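Local atomic coordinates of signal recognition particle 54 kDa protein (Aeropyrum pernix, PDB entry 7EPK), a protein that serves as the 54 kDa subunit of the signal recognition particle, combining a helical bundle, a P-loop GTPase-family domain and a signal-peptide-binding domain. Residues 224-229 with 259-264; 29-34 with 46-51; 335-340 with 365-370. All blocks are in the same frame, centred on the assembly; numbering follows the deposited sequence.

Interaction 1 of 3, residues 224-229 with 259-264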
# COMPACT_ATOMS: atom_id res chain seq x y z
N LYS A 224 -16.10 -10.04 -19.19
CA LYS A 224 -17.03 -9.00 -19.70
C LYS A 224 -16.71 -7.63 -19.08
O LYS A 224 -17.41 -6.64 -19.41
CB LYS A 224 -18.50 -9.39 -19.47
CG LYS A 224 -18.77 -10.70 -18.74
CD LYS A 224 -20.24 -11.06 -18.67
CE LYS A 224 -21.10 -9.91 -18.20
NZ LYS A 224 -22.53 -10.12 -18.54
N ALA A 225 -15.67 -7.55 -18.25
CA ALA A 225 -15.25 -6.32 -17.53
C ALA A 225 -14.58 -5.35 -18.50
O ALA A 225 -14.62 -4.13 -18.22
CB ALA A 225 -14.33 -6.66 -16.39
N MET A 226 -13.98 -5.86 -19.58
CA MET A 226 -13.31 -5.03 -20.62
C MET A 226 -14.34 -4.10 -21.27
O MET A 226 -14.11 -2.86 -21.27
CB MET A 226 -12.67 -5.90 -21.71
CG MET A 226 -11.14 -5.88 -21.71
SD MET A 226 -10.45 -5.44 -23.34
CE MET A 226 -11.04 -6.82 -24.33
N GLY A 227 -15.43 -4.68 -21.78
CA GLY A 227 -16.44 -3.98 -22.60
C GLY A 227 -17.21 -2.96 -21.79
O GLY A 227 -17.20 -1.76 -22.16
N LEU A 228 -17.87 -3.43 -20.73
CA LEU A 228 -18.64 -2.61 -19.75
C LEU A 228 -17.90 -1.29 -19.46
O LEU A 228 -18.50 -0.21 -19.64
CB LEU A 228 -18.83 -3.49 -18.50
CG LEU A 228 -19.48 -2.85 -17.28
CD1 LEU A 228 -20.67 -2.01 -17.66
CD2 LEU A 228 -19.91 -3.91 -16.28
N ALA A 229 -16.61 -1.38 -19.13
CA ALA A 229 -15.73 -0.23 -18.80
C ALA A 229 -15.63 0.72 -19.99
O ALA A 229 -15.81 1.91 -19.76
CB ALA A 229 -14.37 -0.70 -18.34
N ALA A 259 -9.80 -1.82 -14.52
CA ALA A 259 -8.73 -0.96 -13.97
C ALA A 259 -7.79 -0.54 -15.09
O ALA A 259 -7.55 0.68 -15.27
CB ALA A 259 -8.00 -1.72 -12.91
N ALA A 260 -7.30 -1.54 -15.85
CA ALA A 260 -6.36 -1.37 -16.98
C ALA A 260 -6.98 -0.47 -18.07
O ALA A 260 -6.31 0.48 -18.49
CB ALA A 260 -5.96 -2.72 -17.52
N VAL A 261 -8.22 -0.76 -18.48
CA VAL A 261 -8.89 -0.18 -19.70
C VAL A 261 -9.10 1.33 -19.52
O VAL A 261 -8.82 2.08 -20.47
CB VAL A 261 -10.23 -0.88 -20.01
CG1 VAL A 261 -11.13 -0.01 -20.88
CG2 VAL A 261 -10.02 -2.23 -20.67
N THR A 262 -9.63 1.75 -18.37
CA THR A 262 -9.93 3.17 -18.04
C THR A 262 -8.70 3.84 -17.41
O THR A 262 -8.70 5.08 -17.32
CB THR A 262 -11.14 3.22 -17.11
OG1 THR A 262 -10.80 2.44 -15.96
CG2 THR A 262 -12.39 2.66 -17.76
N GLY A 263 -7.70 3.04 -17.00
CA GLY A 263 -6.49 3.48 -16.27
C GLY A 263 -6.84 3.93 -14.87
O GLY A 263 -6.06 4.71 -14.30
N ALA A 264 -7.98 3.45 -14.35
CA ALA A 264 -8.65 3.91 -13.10
C ALA A 264 -8.26 3.00 -11.95
O ALA A 264 -8.05 1.81 -12.18
CB ALA A 264 -10.14 3.91 -13.25

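Interaction 2 of 3, residues 29-34 with 46-51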
# COMPACT_ATOMS: atom_id res chain seq x y z
N ASP A 29 1.18 -23.25 -9.76
CA ASP A 29 0.02 -23.15 -8.82
C ASP A 29 -0.57 -21.75 -8.91
O ASP A 29 -1.76 -21.64 -9.21
CB ASP A 29 0.39 -23.43 -7.36
CG ASP A 29 0.30 -24.87 -6.91
OD1 ASP A 29 -0.34 -25.68 -7.62
OD2 ASP A 29 0.88 -25.19 -5.83
N LEU A 30 0.25 -20.73 -8.66
CA LEU A 30 -0.11 -19.29 -8.72
C LEU A 30 -0.86 -18.99 -10.02
O LEU A 30 -1.91 -18.34 -9.96
CB LEU A 30 1.18 -18.46 -8.64
CG LEU A 30 1.00 -16.96 -8.51
CD1 LEU A 30 0.54 -16.60 -7.10
CD2 LEU A 30 2.29 -16.24 -8.86
N GLN A 31 -0.33 -19.44 -11.17
CA GLN A 31 -0.91 -19.14 -12.50
C GLN A 31 -2.32 -19.75 -12.54
O GLN A 31 -3.27 -19.02 -12.88
CB GLN A 31 -0.04 -19.70 -13.63
CG GLN A 31 1.18 -18.86 -13.97
CD GLN A 31 1.97 -19.44 -15.13
OE1 GLN A 31 2.83 -18.79 -15.73
NE2 GLN A 31 1.70 -20.69 -15.46
N ARG A 32 -2.45 -21.02 -12.17
CA ARG A 32 -3.75 -21.73 -12.11
C ARG A 32 -4.69 -20.93 -11.20
O ARG A 32 -5.87 -20.79 -11.54
CB ARG A 32 -3.57 -23.16 -11.61
CG ARG A 32 -4.88 -23.91 -11.40
CD ARG A 32 -4.68 -25.35 -10.99
NE ARG A 32 -3.73 -25.43 -9.88
CZ ARG A 32 -3.98 -25.03 -8.64
NH1 ARG A 32 -5.16 -24.51 -8.32
NH2 ARG A 32 -3.04 -25.13 -7.72
N GLU A 33 -4.17 -20.41 -10.09
CA GLU A 33 -4.99 -19.77 -9.04
C GLU A 33 -5.52 -18.44 -9.59
O GLU A 33 -6.70 -18.14 -9.32
CB GLU A 33 -4.20 -19.57 -7.74
CG GLU A 33 -4.93 -20.09 -6.52
CD GLU A 33 -5.30 -21.55 -6.65
OE1 GLU A 33 -6.37 -21.94 -6.18
OE2 GLU A 33 -4.54 -22.27 -7.28
N LEU A 34 -4.70 -17.69 -10.32
CA LEU A 34 -5.11 -16.37 -10.88
C LEU A 34 -6.20 -16.64 -11.92
O LEU A 34 -7.32 -16.11 -11.75
CB LEU A 34 -3.91 -15.60 -11.43
CG LEU A 34 -2.90 -15.15 -10.36
CD1 LEU A 34 -1.76 -14.34 -10.96
CD2 LEU A 34 -3.56 -14.35 -9.25
N ASN A 46 2.03 -11.69 -17.95
CA ASN A 46 2.81 -10.46 -17.66
C ASN A 46 3.40 -10.55 -16.24
O ASN A 46 4.55 -10.13 -16.05
CB ASN A 46 1.93 -9.21 -17.80
CG ASN A 46 2.67 -7.93 -17.45
OD1 ASN A 46 3.39 -7.38 -18.29
ND2 ASN A 46 2.50 -7.44 -16.23
N VAL A 47 2.63 -11.00 -15.26
CA VAL A 47 3.09 -10.94 -13.85
C VAL A 47 4.23 -11.94 -13.69
O VAL A 47 5.23 -11.58 -13.03
CB VAL A 47 1.97 -11.16 -12.82
CG1 VAL A 47 1.41 -12.57 -12.80
CG2 VAL A 47 2.43 -10.78 -11.42
N THR A 48 4.10 -13.12 -14.34
CA THR A 48 5.12 -14.21 -14.31
C THR A 48 6.40 -13.75 -15.02
O THR A 48 7.48 -14.19 -14.58
CB THR A 48 4.61 -15.52 -14.91
OG1 THR A 48 4.28 -15.24 -16.27
CG2 THR A 48 3.40 -16.07 -14.19
N ARG A 49 6.30 -12.92 -16.06
CA ARG A 49 7.50 -12.41 -16.78
C ARG A 49 8.16 -11.33 -15.92
O ARG A 49 9.39 -11.27 -15.93
CB ARG A 49 7.20 -11.88 -18.19
CG ARG A 49 8.28 -12.22 -19.21
CD ARG A 49 8.44 -13.74 -19.35
NE ARG A 49 9.29 -14.24 -20.44
CZ ARG A 49 8.98 -14.27 -21.74
NH1 ARG A 49 7.82 -13.78 -22.16
NH2 ARG A 49 9.83 -14.78 -22.62
N ARG A 50 7.38 -10.51 -15.22
CA ARG A 50 7.94 -9.49 -14.30
C ARG A 50 8.72 -10.25 -13.22
O ARG A 50 9.90 -9.91 -12.97
CB ARG A 50 6.85 -8.57 -13.73
CG ARG A 50 6.82 -7.17 -14.33
CD ARG A 50 6.31 -7.11 -15.77
NE ARG A 50 7.34 -7.33 -16.78
CZ ARG A 50 7.12 -7.52 -18.08
NH1 ARG A 50 5.89 -7.51 -18.57
NH2 ARG A 50 8.13 -7.71 -18.91
N ILE A 51 8.12 -11.30 -12.68
CA ILE A 51 8.78 -12.18 -11.67
C ILE A 51 10.05 -12.83 -12.26
O ILE A 51 11.09 -12.73 -11.59
CB ILE A 51 7.80 -13.20 -11.10
CG1 ILE A 51 6.73 -12.48 -10.25
CG2 ILE A 51 8.58 -14.23 -10.30
CD1 ILE A 51 5.54 -13.33 -9.82

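Interaction 3 of 3, residues 335-340 with 365-370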
# COMPACT_ATOMS: atom_id res chain seq x y z
N ALA A 335 22.95 1.22 12.11
CA ALA A 335 22.70 -0.24 12.08
C ALA A 335 22.26 -0.73 13.47
O ALA A 335 21.22 -1.41 13.57
CB ALA A 335 23.93 -0.97 11.58
N MET A 336 23.04 -0.39 14.50
CA MET A 336 22.80 -0.82 15.91
C MET A 336 21.45 -0.28 16.41
O MET A 336 20.66 -1.08 16.96
CB MET A 336 23.92 -0.31 16.82
CG MET A 336 25.25 -0.96 16.55
SD MET A 336 26.54 -0.12 17.46
CE MET A 336 26.27 -0.83 19.08
N ARG A 337 21.21 1.02 16.21
CA ARG A 337 19.94 1.69 16.60
C ARG A 337 18.73 0.86 16.12
O ARG A 337 18.11 0.21 16.96
CB ARG A 337 19.93 3.13 16.08
CG ARG A 337 20.81 4.07 16.88
CD ARG A 337 20.59 5.51 16.49
NE ARG A 337 19.21 5.89 16.73
CZ ARG A 337 18.69 7.07 16.43
NH1 ARG A 337 19.44 8.01 15.87
NH2 ARG A 337 17.42 7.30 16.69
N LYS A 338 18.41 0.87 14.82
CA LYS A 338 17.34 -0.02 14.28
C LYS A 338 17.88 -1.44 14.25
O LYS A 338 18.41 -1.84 13.20
CB LYS A 338 16.76 0.40 12.92
CG LYS A 338 17.71 0.84 11.81
CD LYS A 338 17.05 1.78 10.80
CE LYS A 338 16.34 2.98 11.43
NZ LYS A 338 15.58 3.80 10.45
N LEU A 339 17.78 -2.12 15.40
CA LEU A 339 18.15 -3.55 15.61
C LEU A 339 17.78 -3.95 17.04
O LEU A 339 16.99 -4.89 17.18
CB LEU A 339 19.65 -3.73 15.35
CG LEU A 339 20.10 -5.10 14.84
CD1 LEU A 339 19.01 -5.82 14.06
CD2 LEU A 339 21.34 -4.95 13.97
N GLY A 340 18.31 -3.25 18.05
CA GLY A 340 17.92 -3.42 19.47
C GLY A 340 19.13 -3.54 20.40
O GLY A 340 20.08 -2.77 20.27
N LEU A 365 26.30 0.47 23.70
CA LEU A 365 25.96 1.90 23.81
C LEU A 365 24.44 1.95 23.98
O LEU A 365 23.78 1.00 23.51
CB LEU A 365 26.43 2.64 22.54
CG LEU A 365 27.92 2.68 22.22
CD1 LEU A 365 28.63 1.38 22.54
CD2 LEU A 365 28.15 3.03 20.76
N GLY A 366 23.90 2.99 24.64
CA GLY A 366 22.44 3.19 24.79
C GLY A 366 21.79 3.50 23.45
O GLY A 366 22.48 3.48 22.44
N GLU A 367 20.49 3.79 23.42
CA GLU A 367 19.87 4.37 22.20
C GLU A 367 20.32 5.83 22.12
O GLU A 367 20.91 6.22 21.09
CB GLU A 367 18.34 4.25 22.22
CG GLU A 367 17.75 3.85 20.88
CD GLU A 367 17.68 4.94 19.82
OE1 GLU A 367 17.41 6.09 20.18
OE2 GLU A 367 17.87 4.64 18.63
N GLU A 368 20.11 6.58 23.20
CA GLU A 368 20.36 8.04 23.24
C GLU A 368 21.82 8.31 22.89
O GLU A 368 22.04 9.28 22.14
CB GLU A 368 19.98 8.65 24.59
CG GLU A 368 18.59 9.27 24.62
CD GLU A 368 18.23 10.15 23.43
OE1 GLU A 368 19.12 10.92 22.94
OE2 GLU A 368 17.05 10.06 22.99
N LYS A 369 22.77 7.51 23.41
CA LYS A 369 24.23 7.76 23.24
C LYS A 369 24.61 7.62 21.76
O LYS A 369 25.43 8.43 21.26
CB LYS A 369 25.07 6.83 24.13
CG LYS A 369 26.58 7.08 24.04
CD LYS A 369 27.37 6.63 25.27
CE LYS A 369 27.61 7.72 26.29
NZ LYS A 369 26.60 7.72 27.37
N MET A 370 24.01 6.64 21.08
CA MET A 370 24.14 6.46 19.61
C MET A 370 23.47 7.64 18.89
O MET A 370 24.11 8.17 17.96
CB MET A 370 23.52 5.13 19.16
CG MET A 370 24.25 3.91 19.72
SD MET A 370 23.73 2.35 18.98
CE MET A 370 23.73 1.22 20.37

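Interaction 1 of 3, residues 224-229 with 259-264
V261 meets M226 and A229 where two crossover helices of the P-loop alpha/beta domain lie side by side. Helix 225-235 joins strands 212-218 and 240-244, and helix 255-262 leads from 240-244 to 265-270. These strands are parallel neighbours in the sheet, and successive beta-alpha-beta units set the two helices side by side; here the first turn of helix 225-235 meets the last turn of helix 255-262. The backbones come close, with the CA atoms of M226 and V261 only 6.6 Å apart.

V261 buries the most surface, and its two branches divide the work. CG1 is anti to the backbone N (chi1 159°) and lies 4.2 Å from A229 CB. CG2 turns instead to the methionine, meeting M226 CG at 4.0 Å. A beta-branched residue suits this place because its two methyls, spread from one CB, can address successive turns of the opposite helix. The carbonyl oxygen of M226 also lies near both, 4.1 Å from V261 CG1, so the valine packs against backbone as well as side chains.

The M226 side chain crosses the valine at about a right angle. Its CG, set by chi1 (-111°), rests against V261 CG2 at the more exposed margin; bends at chi2 and chi3 turn the rest of the flexible thioether chain, and the residue also touches T257.

A229 is buried and points its CB at the other helix. With only a methyl there, the helices can sit close. That methyl also packs on A258 and rests 3.9 Å from T262 CG2. Threonine suits the helix end because its two branches differ in character: CG2 packs on the alanine, while OG1 hydrogen-bonds the carbonyl oxygen of A258, one turn back. Beyond G263, which has positive phi, the A264 N makes a weak bond of 3.4 Å to T262 OG1.

Interaction 2 of 3, residues 29-34 with 46-51
The antiparallel helical hairpin of the SRP54-type helical bundle is formed here by helices 19-36 and 41-57, joined through L30, Q31 and L34 on one side and V47, T48 and I51 on the other. The short segments approach to 11.3 Å between axes at 153°, a spacing wide enough for leucine, isoleucine and valine side chains to fill it.

L34 and V47 reach toward each other tip to tip, CD1 of the leucine lying 4.1 Å from CG1 of the valine. One turn earlier on the first helix, L30 CD2 comes within 4.5 Å of I51 CD1. The bundle continues outward from both: L30 packs on V5 of helix 4-13, while V47 and I51 lie against L78, M70 and V74 of helix 66-81.

Q31 and T48 form the more polar margin, their side chains crossing at about a right angle. Q31 CG lies 3.6 Å from T48 CG2, and the chain, extended beyond CG (chi2 -178°), carries OE1 to the same methyl, 3.2 Å from T48 CG2. Threonine fits this border because its methyl can pack while its hydroxyl bonds the carbonyl oxygen of L45 within its own helix.

Behind the interface, D29, R32 and E33 form a salt-bridge network. D29 OD2 also pairs with K11, and R32 NH2 bonds D29 OD1 at 2.8 Å, in the guanidinium plane but from above the carboxylate plane.

Interaction 3 of 3, residues 335-340 with 365-370
The guanidinium of R337 receives E367 OE2 at its edge, near its plane, and the two flat groups stand 66° apart, so the carboxylate does not lie flat alongside the guanidinium as a two-oxygen pair would. This salt bridge belongs to the all-helical signal-peptide-binding domain, where the end of helix 326-337 meets the start of helix 367-379.

A single oxygen takes both bonds. R337 NE reaches E367 OE2 at 2.6 Å, on the syn side but well out of the carboxylate plane, with the oxygen tilted 21° from the guanidinium plane; NH2 adds a weak bond of 3.3 Å to that same oxygen. The two side chains cross at about a right angle. Arginine is apt here because its long chain carries the charge to the partly exposed border while its methylenes serve the interior: R337 CG lies 3.7 Å from M370 CB, and the two chains slide past each other in opposite directions. The arginine also touches K371 and M374 farther along the second helix.

Next to the charged pair, two buried methionines cross at about a right angle. M370 has its CG anti to the carbonyl carbon (chi1 -64°), and the chain carries SD over M336 CB, at 3.4 Å. The terminal methyls meet as well, M336 CE lying 3.5 Å from M370 CE. Methionine suits such a junction, since its unbranched, flexible chain can thread between helices and its sulfur is polarisable. M370 also packs on L333, one turn back on the helix of M336, while M336 packs on L312 of helix 293-320, which brings a third helix to the junction. Just past the arginine the first helix ends in an inverse gamma turn centred on K338, where L339 N makes a weak bond of 2.8 Å to R337 O.

From the N terminus, interaction 2 comes first, closing a loop of 11 residues between two helices of the helical bundle. The chain then enters the P-loop domain, where interaction 1 closes a loop of 29 residues that contains strand 240-244 and so links two successive crossovers. Interaction 3 follows in the signal-peptide-binding domain, across 24 intervening residues that include helix 350-356. The three loops run in series; none nests within or crosses another. Interactions 1 and 2 have centres about 21 Å apart without touching, whereas the centre of interaction 3 lies about 50 Å from that of interaction 1, on the opposite side of the chain's centre.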